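Local atomic coordinates of pectinesterase (Sitophilus oryzae, PDB entry 4PMH), a protein that hydrolyses the methyl esters of pectin to release methanol, and probably serves the rice weevil in digesting plant cell walls. Residues Q28-P33 against V211-Y216. Residues are numbered along the deposited sequence; the frame is centred on the assembly and turned at random.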
loop_
_atom_site.group_PDB
_atom_site.type_symbol
_atom_site.label_atom_id
_atom_site.label_comp_id
_atom_site.label_asym_id
_atom_site.label_seq_id
_atom_site.Cartn_x
_atom_site.Cartn_y
_atom_site.Cartn_z
ATOM N N GLN A 28 11.450 -13.849 2.938
ATOM C CA GLN A 28 12.159 -14.068 4.188
ATOM C C GLN A 28 11.668 -15.327 4.896
ATOM O O GLN A 28 11.455 -15.333 6.087
ATOM C CB GLN A 28 12.009 -12.837 5.099
ATOM C CG GLN A 28 12.655 -11.576 4.566
ATOM C CD GLN A 28 12.185 -10.330 5.309
ATOM O OE1 GLN A 28 12.603 -10.082 6.438
ATOM N NE2 GLN A 28 11.311 -9.542 4.677
ATOM N N GLY A 29 11.456 -16.390 4.139
ATOM C CA GLY A 29 11.042 -17.671 4.711
ATOM C C GLY A 29 9.541 -17.889 4.724
ATOM O O GLY A 29 9.083 -19.026 4.887
ATOM N N TRP A 30 8.757 -16.824 4.571
ATOM C CA TRP A 30 7.318 -16.995 4.466
ATOM C C TRP A 30 6.970 -17.711 3.156
ATOM O O TRP A 30 7.466 -17.368 2.095
ATOM C CB TRP A 30 6.590 -15.652 4.567
ATOM C CG TRP A 30 5.117 -15.736 4.333
ATOM C CD1 TRP A 30 4.271 -16.760 4.687
ATOM C CD2 TRP A 30 4.302 -14.748 3.696
ATOM N NE1 TRP A 30 2.979 -16.460 4.309
ATOM C CE2 TRP A 30 2.970 -15.232 3.702
ATOM C CE3 TRP A 30 4.563 -13.500 3.132
ATOM C CZ2 TRP A 30 1.911 -14.508 3.140
ATOM C CZ3 TRP A 30 3.504 -12.774 2.592
ATOM C CH2 TRP A 30 2.202 -13.282 2.596
ATOM N N SER A 31 6.139 -18.731 3.262
ATOM C CA SER A 31 5.649 -19.458 2.103
ATOM C C SER A 31 4.129 -19.244 2.014
ATOM O O SER A 31 3.354 -19.904 2.720
ATOM C CB SER A 31 6.008 -20.915 2.249
ATOM O OG SER A 31 5.823 -21.347 3.584
ATOM N N PRO A 32 3.711 -18.269 1.187
ATOM C CA PRO A 32 2.304 -17.863 1.121
ATOM C C PRO A 32 1.405 -18.991 0.618
ATOM O O PRO A 32 1.741 -19.641 -0.370
ATOM C CB PRO A 32 2.311 -16.707 0.124
ATOM C CG PRO A 32 3.724 -16.230 0.078
ATOM C CD PRO A 32 4.558 -17.450 0.304
ATOM N N PRO A 33 0.288 -19.245 1.312
ATOM C CA PRO A 33 -0.605 -20.261 0.767
ATOM C C PRO A 33 -1.285 -19.809 -0.524
ATOM O O PRO A 33 -1.481 -18.609 -0.736
ATOM C CB PRO A 33 -1.595 -20.533 1.895
ATOM C CG PRO A 33 -1.417 -19.440 2.900
ATOM C CD PRO A 33 -0.103 -18.783 2.655
ATOM N N VAL A 211 9.442 -8.053 10.978
ATOM C CA VAL A 211 8.970 -8.882 9.896
ATOM C C VAL A 211 7.467 -8.619 9.708
ATOM O O VAL A 211 6.637 -9.074 10.493
ATOM C CB VAL A 211 9.280 -10.360 10.223
ATOM C CG1 VAL A 211 8.550 -11.326 9.315
ATOM C CG2 VAL A 211 10.784 -10.588 10.138
ATOM N N GLU A 212 7.134 -7.844 8.683
ATOM C CA GLU A 212 5.746 -7.444 8.391
ATOM C C GLU A 212 5.583 -7.515 6.876
ATOM O O GLU A 212 5.794 -6.534 6.173
ATOM C CB GLU A 212 5.440 -6.030 8.907
ATOM C CG GLU A 212 3.951 -5.683 8.908
ATOM C CD GLU A 212 3.650 -4.231 9.279
ATOM O OE1 GLU A 212 4.513 -3.547 9.860
ATOM O OE2 GLU A 212 2.549 -3.747 8.968
ATOM N N ARG A 213 5.214 -8.707 6.402
ATOM C CA ARG A 213 5.272 -9.040 4.995
ATOM C C ARG A 213 3.885 -9.062 4.351
ATOM O O ARG A 213 2.920 -9.544 4.942
ATOM C CB ARG A 213 5.918 -10.413 4.818
ATOM C CG ARG A 213 7.356 -10.443 5.316
ATOM C CD ARG A 213 7.853 -11.860 5.498
ATOM N NE ARG A 213 7.215 -12.520 6.635
ATOM C CZ ARG A 213 7.681 -13.622 7.235
ATOM N NH1 ARG A 213 8.803 -14.215 6.817
ATOM N NH2 ARG A 213 7.022 -14.123 8.280
ATOM N N SER A 214 3.814 -8.533 3.142
ATOM C CA SER A 214 2.577 -8.556 2.352
ATOM C C SER A 214 2.908 -8.863 0.909
ATOM O O SER A 214 3.992 -8.540 0.436
ATOM C CB SER A 214 1.768 -7.249 2.485
ATOM O OG SER A 214 2.556 -6.092 2.291
ATOM N N TYR A 215 1.971 -9.533 0.238
ATOM C CA TYR A 215 2.177 -10.027 -1.104
ATOM C C TYR A 215 0.966 -9.661 -1.940
ATOM O O TYR A 215 -0.148 -10.188 -1.715
ATOM C CB TYR A 215 2.335 -11.544 -1.096
ATOM C CG TYR A 215 3.057 -12.143 -2.289
ATOM C CD1 TYR A 215 3.118 -11.508 -3.517
ATOM C CD2 TYR A 215 3.669 -13.381 -2.176
ATOM C CE1 TYR A 215 3.792 -12.074 -4.595
ATOM C CE2 TYR A 215 4.331 -13.958 -3.250
ATOM C CZ TYR A 215 4.382 -13.288 -4.461
ATOM O OH TYR A 215 5.045 -13.855 -5.534
ATOM N N TYR A 216 1.206 -8.766 -2.884
ATOM C CA TYR A 216 0.232 -8.284 -3.845
ATOM C C TYR A 216 0.453 -8.961 -5.190
ATOM O O TYR A 216 1.508 -8.872 -5.748
ATOM C CB TYR A 216 0.398 -6.782 -4.031
ATOM C CG TYR A 216 0.102 -6.012 -2.780
ATOM C CD1 TYR A 216 1.015 -5.965 -1.721
ATOM C CD2 TYR A 216 -1.108 -5.353 -2.635
ATOM C CE1 TYR A 216 0.716 -5.265 -0.549
ATOM C CE2 TYR A 216 -1.410 -4.662 -1.492
ATOM C CZ TYR A 216 -0.502 -4.623 -0.448
ATOM O OH TYR A 216 -0.849 -3.925 0.678
#
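On the outer side of the right-handed parallel beta-helix, the loop after helix 23-27 packs over strand 213-217, with W30 lowered between R213 and Y215. Its CG lies anti to the backbone N (chi1 174°), which carries the six-membered half of the indole down to the strand. There W30 CE3 is 3.8 Å from R213 CB, and its CZ3 is 4.1 Å from Y215 CB. P32 CG sits over the centre of one indole face, 3.8 Å above its plane, and also meets the edge of the Y215 ring, 3.6 Å from Y215 CD2; this one carbon thus joins both aromatic side chains. R213 rises from the strand and bends at chi3 (-71°), turning its guanidinium up beside W30. W30 CB lies over one face, toward its rim and 3.5 Å from R213 CZ, and V211 CG1 over the opposite face, likewise off centre. R213 NH1 approaches Q28 O to 3.0 Å near the guanidinium plane, but at too poor an angle for a hydrogen bond; it is bonded instead to L27 O at the end of the helix, while NH2 forms a salt bridge with D186. Replacing R213 by a leucine would probably leave D186 without its charge partner, L27 O without this donor and W30 CB without the flat group it packs on. Beyond the indole, Y215 OH is hydrogen-bonded to E237 on the neighbouring strand 233-237. With no hydrogen bond between the segments, apolar and guanidinium packing seats the loop across the outer face of one parallel sheet of the right-handed beta-helix, the fold of the pectin lyase-like pectinesterases.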